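Side-chain contacts in Ddb_g0293866 (Dictyostelium discoideum, PDB 5LW6), which binds ADP-ribose through the C-terminal macrodomain described here and, as a whole protein, is probably a poly-ADP-ribose-binding sensor of DNA damage: residues S193-K198 with I204-Y209; I70-E75 with L236-L241. All blocks are in the same frame, centred on the assembly; numbering follows the deposited sequence.

In the fold
Following the chain from the N terminus, strand 55-59 leads into helix 70-87, whose first turn supplies one half of interaction 2. The partner, at the start of helix 237-253, comes 161 residues later, and the loop closed in this way takes in five of the six strands of the mixed sheet. Interaction 1 is nested inside that loop and is local: its segments are six residues apart, and it ties the loop that leaves edge strand 189-193 to the short helix 204-207, just before strand 213-217. The centres of interaction 1 and interaction 2 are about 32 Å apart; the two contacts do not touch and lie on opposite sides of the centre of the chain.

Interaction 1. Residues S193-K198 with I204-Y209; sequences SLQNNK and ILHKEY
Leu194 and Leu205 form the buried part of this contact, the CD1 methyl of Leu194 resting against CB of Leu205 at 4.1 Å. The two leucines cross obliquely, and Leu205 also packs on Met166 and Leu167 of helix 161-167, which continues the apolar layer beyond the pair. Next to them the CB atoms of Leu194 and His206 come within 4.3 Å. With its CG anti to the backbone N (chi1 -179°), His206 sets its imidazole beside Gln195, whose CG lies 3.6 Å from CE1 in an oblique approach to the ring. No hydrogen bond joins the segments; ND1 of His206 is instead hydrogen-bonded to the carbonyl O of Ile211, which would help fix the rotation of the imidazole.

The contact sits at the edge of the macrodomain sheet, where the chain leaves the outermost strand 189-193 and turns into helix 204-207 before entering the neighbouring, antiparallel strand 213-217. The turn out of the strand is an ST motif combined with an ST turn: Ser193 OG accepts from Gln195 N at 2.9 Å and from Asn196 N at 3.1 Å, the second bond being the straighter, with an N-H...O angle of 163°.

Burial rather than distance sets the solvent side apart from the leucines: the approach to the imidazole is the closer one, yet Gln195 is exposed. It crosses His206 at about a right angle, its amide plane turned 51° from that of the imidazole, and its NE2 comes no nearer to the ring than 3.9 Å, at CE1.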
ATOM      1  N   SER A 193       8.767  10.138  -4.646  1.00 13.82           N
ATOM      2  CA  SER A 193       9.873  10.261  -3.728  1.00 13.27           C
ATOM      3  C   SER A 193       9.795  11.575  -2.928  1.00 14.05           C
ATOM      4  O   SER A 193       9.549  12.634  -3.489  1.00 14.62           O
ATOM      5  CB  SER A 193      11.194  10.207  -4.471  1.00 16.61           C
ATOM      6  OG  SER A 193      12.291  10.539  -3.614  1.00 16.83           O
ATOM      7  N   LEU A 194       9.911  11.504  -1.614  1.00 13.22           N
ATOM      8  CA  LEU A 194      10.090  12.672  -0.763  1.00 14.80           C
ATOM      9  C   LEU A 194      11.551  13.171  -0.815  1.00 19.70           C
ATOM     10  O   LEU A 194      11.845  14.269  -0.416  1.00 21.58           O
ATOM     11  CB  LEU A 194       9.699  12.386   0.679  1.00 14.92           C
ATOM     12  CG  LEU A 194       8.354  11.723   0.884  1.00 14.22           C
ATOM     13  CD1 LEU A 194       7.965  11.597   2.327  1.00 14.76           C
ATOM     14  CD2 LEU A 194       7.292  12.470   0.124  1.00 14.78           C
ATOM     15  N   GLN A 195      12.452  12.352  -1.314  1.00 24.17           N
ATOM     16  CA  GLN A 195      13.898  12.719  -1.405  1.00 28.20           C
ATOM     17  C   GLN A 195      14.316  13.535  -2.564  1.00 34.84           C
ATOM     18  O   GLN A 195      15.000  14.532  -2.396  1.00 34.00           O
ATOM     19  CB  GLN A 195      14.759  11.483  -1.447  1.00 30.14           C
ATOM     20  CG  GLN A 195      14.693  10.719  -0.184  1.00 30.03           C
ATOM     21  CD  GLN A 195      15.687   9.575  -0.184  1.00 34.57           C
ATOM     22  OE1 GLN A 195      15.515   8.573  -0.906  1.00 33.39           O
ATOM     23  NE2 GLN A 195      16.718   9.703   0.640  1.00 36.29           N
ATOM     24  N   ASN A 196      13.981  13.089  -3.760  1.00 40.46           N
ATOM     25  CA  ASN A 196      14.571  13.670  -4.961  1.00 45.15           C
ATOM     26  C   ASN A 196      13.699  14.800  -5.252  1.00 39.85           C
ATOM     27  O   ASN A 196      13.593  15.175  -6.365  1.00 40.66           O
ATOM     28  CB  ASN A 196      14.508  12.704  -6.128  1.00 43.76           C
ATOM     29  CG  ASN A 196      14.910  11.293  -5.733  1.00 47.72           C
ATOM     30  OD1 ASN A 196      15.803  11.088  -4.906  1.00 41.05           O
ATOM     31  ND2 ASN A 196      14.265  10.313  -6.339  1.00 55.21           N
ATOM     32  N   ASN A 197      12.993  15.280  -4.240  1.00 43.16           N
ATOM     33  CA  ASN A 197      11.771  16.031  -4.494  1.00 42.48           C
ATOM     34  C   ASN A 197      11.736  17.388  -3.878  1.00 38.33           C
ATOM     35  O   ASN A 197      10.628  17.970  -3.684  1.00 47.41           O
ATOM     36  N   LYS A 198      12.935  17.875  -3.592  1.00 36.91           N
ATOM     37  CA  LYS A 198      13.265  19.151  -2.988  1.00 34.70           C
ATOM     38  C   LYS A 198      12.249  19.824  -2.119  1.00 33.34           C
ATOM     39  O   LYS A 198      12.603  20.339  -1.072  1.00 35.75           O
ATOM     40  N   ILE A 204       7.995  16.193   8.100  1.00 12.45           N
ATOM     41  CA  ILE A 204       8.200  15.289   9.245  1.00 11.89           C
ATOM     42  C   ILE A 204       8.241  13.832   8.796  1.00 11.25           C
ATOM     43  O   ILE A 204       8.929  12.976   9.370  1.00 12.22           O
ATOM     44  CB  ILE A 204       7.053  15.506  10.282  1.00 11.75           C
ATOM     45  CG1 ILE A 204       7.354  14.767  11.581  1.00 14.17           C
ATOM     46  CG2 ILE A 204       5.725  15.056   9.735  1.00 13.25           C
ATOM     47  CD1 ILE A 204       6.548  15.255  12.720  1.00 14.68           C
ATOM     48  N   LEU A 205       7.512  13.534   7.724  1.00 11.22           N
ATOM     49  CA  LEU A 205       7.437  12.176   7.281  1.00 10.77           C
ATOM     50  C   LEU A 205       8.832  11.685   6.898  1.00 11.03           C
ATOM     51  O   LEU A 205       9.179  10.512   7.108  1.00 12.35           O
ATOM     52  CB  LEU A 205       6.473  11.971   6.112  1.00 11.21           C
ATOM     53  CG  LEU A 205       5.085  12.152   6.593  1.00 12.59           C
ATOM     54  CD1 LEU A 205       4.300  12.428   5.349  1.00 14.27           C
ATOM     55  CD2 LEU A 205       4.509  11.034   7.380  1.00 13.77           C
ATOM     56  N   HIS A 206       9.618  12.525   6.253  1.00 12.81           N
ATOM     57  CA  HIS A 206      10.948  12.159   5.828  1.00 12.33           C
ATOM     58  C   HIS A 206      12.014  12.316   6.906  1.00 13.67           C
ATOM     59  O   HIS A 206      12.769  11.412   7.225  1.00 14.36           O
ATOM     60  CB  HIS A 206      11.336  12.997   4.594  1.00 13.21           C
ATOM     61  CG  HIS A 206      12.705  12.653   4.060  1.00 14.38           C
ATOM     62  ND1 HIS A 206      13.046  11.385   3.681  1.00 16.76           N
ATOM     63  CD2 HIS A 206      13.837  13.397   3.884  1.00 17.56           C
ATOM     64  CE1 HIS A 206      14.320  11.338   3.313  1.00 18.16           C
ATOM     65  NE2 HIS A 206      14.827  12.553   3.422  1.00 18.22           N
ATOM     66  N   LYS A 207      12.059  13.510   7.508  1.00 14.88           N
ATOM     67  CA  LYS A 207      13.087  13.864   8.441  1.00 15.06           C
ATOM     68  C   LYS A 207      13.014  13.127   9.744  1.00 16.06           C
ATOM     69  O   LYS A 207      14.056  12.732  10.293  1.00 18.91           O
ATOM     70  CB  LYS A 207      13.040  15.361   8.701  1.00 17.82           C
ATOM     71  CG  LYS A 207      13.582  16.187   7.544  1.00 22.22           C
ATOM     72  CD  LYS A 207      15.104  16.014   7.368  1.00 27.21           C
ATOM     73  CE  LYS A 207      15.662  17.040   6.386  1.00 33.21           C
ATOM     74  NZ  LYS A 207      16.975  16.577   5.815  1.00 40.38           N
ATOM     75  N   GLU A 208      11.825  12.983  10.278  1.00 14.47           N
ATOM     76  CA  GLU A 208      11.624  12.311  11.551  1.00 15.76           C
ATOM     77  C   GLU A 208      11.193  10.874  11.409  1.00 15.66           C
ATOM     78  O   GLU A 208      11.628  10.000  12.158  1.00 17.26           O
ATOM     79  CB  GLU A 208      10.603  13.034  12.397  1.00 15.19           C
ATOM     80  CG  GLU A 208      11.189  14.214  13.176  1.00 17.43           C
ATOM     81  CD  GLU A 208      11.842  15.226  12.280  1.00 20.84           C
ATOM     82  OE1 GLU A 208      11.083  15.893  11.493  1.00 24.27           O
ATOM     83  OE2 GLU A 208      13.110  15.278  12.324  1.00 22.97           O
ATOM     84  N   TYR A 209      10.338  10.600  10.470  1.00 14.21           N
ATOM     85  CA  TYR A 209       9.747   9.239  10.431  1.00 13.10           C
ATOM     86  C   TYR A 209      10.388   8.332   9.360  1.00 13.35           C
ATOM     87  O   TYR A 209      10.052   7.168   9.235  1.00 14.33           O
ATOM     88  CB  TYR A 209       8.253   9.315  10.234  1.00 12.77           C
ATOM     89  CG  TYR A 209       7.475   9.973  11.350  1.00 12.78           C
ATOM     90  CD1 TYR A 209       7.877   9.857  12.698  1.00 13.68           C
ATOM     91  CD2 TYR A 209       6.385  10.787  11.065  1.00 12.99           C
ATOM     92  CE1 TYR A 209       7.147  10.498  13.694  1.00 14.48           C
ATOM     93  CE2 TYR A 209       5.670  11.433  12.057  1.00 13.18           C
ATOM     94  CZ  TYR A 209       6.067  11.300  13.376  1.00 14.23           C
ATOM     95  OH  TYR A 209       5.336  11.840  14.357  1.00 16.37           O
TER

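Interaction 2. Residues I70-E75 with L236-L241; sequences IDDATE and LAKPLL
Helices 70-87 and 237-253 meet near their N-terminal ends, with CA atoms 7.5 Å apart between Asp72 and Lys238 and 7.8 Å between Ala73 and Leu241. Both helices belong to the macrodomain, a fold in which helices flank a mixed sheet. On the buried side, Leu241 holds its CG anti to the backbone N (chi1 -179°) and brings CD2 to 4.1 Å from CA of Ala73; Ile76 and Ile61 also touch this leucine.

Nearer the surface, the last two methylenes of Lys238, CD and CE, lie obliquely across the carboxylate of Asp72, with CE 3.5 Å from OD2. The chain bends at chi3 (-127°), and NZ stops 4.1 Å from Asp72 OD1, too far for a salt bridge, so the attraction between these opposite charges is probably modest. Replacing Asp72 by an alanine is likely to leave the lysine without this nearby negative charge and its end freer to turn.

Beneath this polar pair the leucine methyl meets the side chain of Ala73 as well as its backbone, CD2 of Leu241 lying 4.2 Å from CB of Ala73.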
ATOM      1  N   ILE A  70     -14.377  -8.675   2.632  1.00 14.79           N
ATOM      2  CA  ILE A  70     -13.196  -8.945   3.444  1.00 13.79           C
ATOM      3  C   ILE A  70     -12.683 -10.379   3.244  1.00 14.38           C
ATOM      4  O   ILE A  70     -11.468 -10.585   3.236  1.00 14.61           O
ATOM      5  CB  ILE A  70     -13.452  -8.640   4.904  1.00 14.75           C
ATOM      6  CG1 ILE A  70     -13.624  -7.110   5.008  1.00 19.66           C
ATOM      7  CG2 ILE A  70     -12.312  -9.028   5.815  1.00 15.37           C
ATOM      8  CD1 ILE A  70     -14.281  -6.744   6.289  1.00 20.71           C
ATOM      9  N   ASP A  71     -13.585 -11.367   3.157  1.00 14.17           N
ATOM     10  CA  ASP A  71     -13.138 -12.741   2.870  1.00 14.37           C
ATOM     11  C   ASP A  71     -12.273 -12.754   1.601  1.00 14.63           C
ATOM     12  O   ASP A  71     -11.202 -13.394   1.584  1.00 14.25           O
ATOM     13  CB  ASP A  71     -14.348 -13.650   2.647  1.00 15.74           C
ATOM     14  CG  ASP A  71     -15.176 -13.880   3.935  1.00 18.06           C
ATOM     15  OD1 ASP A  71     -14.554 -13.829   5.058  1.00 16.55           O
ATOM     16  OD2 ASP A  71     -16.448 -14.196   3.830  1.00 19.47           O
ATOM     17  N   ASP A  72     -12.761 -12.096   0.543  1.00 15.18           N
ATOM     18  CA  ASP A  72     -12.058 -12.073  -0.754  1.00 14.72           C
ATOM     19  C   ASP A  72     -10.733 -11.287  -0.658  1.00 14.20           C
ATOM     20  O   ASP A  72      -9.672 -11.755  -1.130  1.00 12.44           O
ATOM     21  CB  ASP A  72     -12.935 -11.470  -1.859  1.00 16.75           C
ATOM     22  CG  ASP A  72     -14.153 -12.336  -2.220  1.00 24.51           C
ATOM     23  OD1 ASP A  72     -14.132 -13.572  -1.942  1.00 25.07           O
ATOM     24  OD2 ASP A  72     -15.117 -11.772  -2.835  1.00 24.68           O
ATOM     25  N   ALA A  73     -10.774 -10.144   0.013  1.00 12.89           N
ATOM     26  CA  ALA A  73      -9.566  -9.306   0.224  1.00 12.32           C
ATOM     27  C   ALA A  73      -8.525 -10.017   1.052  1.00 11.54           C
ATOM     28  O   ALA A  73      -7.341  -9.837   0.880  1.00 11.64           O
ATOM     29  CB  ALA A  73      -9.905  -7.991   0.887  1.00 13.06           C
ATOM     30  N   THR A  74      -8.948 -10.788   2.008  1.00 12.18           N
ATOM     31  CA  THR A  74      -7.994 -11.520   2.844  1.00 12.76           C
ATOM     32  C   THR A  74      -7.269 -12.559   2.046  1.00 13.94           C
ATOM     33  O   THR A  74      -6.058 -12.685   2.133  1.00 13.81           O
ATOM     34  CB  THR A  74      -8.719 -12.171   4.042  1.00 13.69           C
ATOM     35  OG1 THR A  74      -9.328 -11.130   4.817  1.00 13.29           O
ATOM     36  CG2 THR A  74      -7.752 -13.052   4.878  1.00 15.49           C
ATOM     37  N   GLU A  75      -8.003 -13.328   1.239  1.00 12.85           N
ATOM     38  CA  GLU A  75      -7.374 -14.393   0.461  1.00 13.70           C
ATOM     39  C   GLU A  75      -6.389 -13.785  -0.557  1.00 13.08           C
ATOM     40  O   GLU A  75      -5.257 -14.289  -0.763  1.00 12.71           O
ATOM     41  CB  GLU A  75      -8.476 -15.228  -0.238  1.00 18.80           C
ATOM     42  CG  GLU A  75      -8.307 -15.500  -1.723  1.00 25.53           C
ATOM     43  CD  GLU A  75      -9.631 -15.912  -2.318  1.00 33.94           C
ATOM     44  OE1 GLU A  75     -10.382 -16.694  -1.629  1.00 34.93           O
ATOM     45  OE2 GLU A  75      -9.913 -15.454  -3.452  1.00 34.03           O
ATOM     46  N   LEU A 236     -14.398  -8.029 -12.661  1.00 21.98           N
ATOM     47  CA  LEU A 236     -13.119  -7.406 -12.671  1.00 21.50           C
ATOM     48  C   LEU A 236     -12.556  -7.063 -11.292  1.00 17.56           C
ATOM     49  O   LEU A 236     -11.412  -6.718 -11.236  1.00 17.82           O
ATOM     50  CB  LEU A 236     -13.142  -6.135 -13.483  1.00 24.25           C
ATOM     51  CG  LEU A 236     -13.337  -6.201 -14.994  1.00 31.05           C
ATOM     52  CD1 LEU A 236     -14.466  -7.166 -15.341  1.00 34.27           C
ATOM     53  CD2 LEU A 236     -13.606  -4.766 -15.525  1.00 32.67           C
ATOM     54  N   ALA A 237     -13.377  -7.086 -10.256  1.00 16.01           N
ATOM     55  CA  ALA A 237     -13.021  -6.643  -8.900  1.00 15.76           C
ATOM     56  C   ALA A 237     -11.870  -7.460  -8.333  1.00 15.92           C
ATOM     57  O   ALA A 237     -10.832  -6.921  -7.968  1.00 13.49           O
ATOM     58  CB  ALA A 237     -14.215  -6.688  -7.966  1.00 16.25           C
ATOM     59  N   LYS A 238     -12.018  -8.765  -8.302  1.00 14.85           N
ATOM     60  CA  LYS A 238     -10.900  -9.594  -7.753  1.00 15.67           C
ATOM     61  C   LYS A 238      -9.565  -9.561  -8.523  1.00 13.57           C
ATOM     62  O   LYS A 238      -8.475  -9.375  -7.916  1.00 12.49           O
ATOM     63  CB  LYS A 238     -11.393 -11.010  -7.443  1.00 18.28           C
ATOM     64  CG  LYS A 238     -12.495 -11.061  -6.365  1.00 22.59           C
ATOM     65  CD  LYS A 238     -12.702 -12.489  -5.849  1.00 26.18           C
ATOM     66  CE  LYS A 238     -14.112 -13.004  -5.899  1.00 35.71           C
ATOM     67  NZ  LYS A 238     -14.129 -14.499  -5.976  1.00 39.12           N
ATOM     68  N   PRO A 239      -9.602  -9.675  -9.858  1.00 13.60           N
ATOM     69  CA  PRO A 239      -8.429  -9.501 -10.642  1.00 14.26           C
ATOM     70  C   PRO A 239      -7.737  -8.151 -10.488  1.00 12.93           C
ATOM     71  O   PRO A 239      -6.530  -8.080 -10.450  1.00 12.38           O
ATOM     72  CB  PRO A 239      -8.946  -9.680 -12.068  1.00 16.15           C
ATOM     73  CG  PRO A 239     -10.116 -10.531 -11.935  1.00 16.63           C
ATOM     74  CD  PRO A 239     -10.753 -10.155 -10.681  1.00 15.61           C
ATOM     75  N   LEU A 240      -8.514  -7.080 -10.429  1.00 12.66           N
ATOM     76  CA  LEU A 240      -7.911  -5.774 -10.229  1.00 12.08           C
ATOM     77  C   LEU A 240      -7.362  -5.571  -8.810  1.00 12.14           C
ATOM     78  O   LEU A 240      -6.358  -4.895  -8.672  1.00 12.15           O
ATOM     79  CB  LEU A 240      -8.865  -4.679 -10.604  1.00 13.02           C
ATOM     80  CG  LEU A 240      -8.952  -4.417 -12.127  1.00 14.86           C
ATOM     81  CD1 LEU A 240     -10.119  -3.487 -12.331  1.00 17.01           C
ATOM     82  CD2 LEU A 240      -7.687  -3.864 -12.758  1.00 16.32           C
ATOM     83  N   LEU A 241      -7.961  -6.155  -7.794  1.00 11.04           N
ATOM     84  CA  LEU A 241      -7.332  -6.004  -6.450  1.00 11.11           C
ATOM     85  C   LEU A 241      -5.991  -6.750  -6.435  1.00  9.82           C
ATOM     86  O   LEU A 241      -4.986  -6.282  -5.895  1.00  9.78           O
ATOM     87  CB  LEU A 241      -8.251  -6.497  -5.375  1.00 11.26           C
ATOM     88  CG  LEU A 241      -7.724  -6.372  -3.950  1.00 11.33           C
ATOM     89  CD1 LEU A 241      -7.540  -4.918  -3.606  1.00 11.13           C
ATOM     90  CD2 LEU A 241      -8.715  -7.042  -3.030  1.00 12.37           C
TER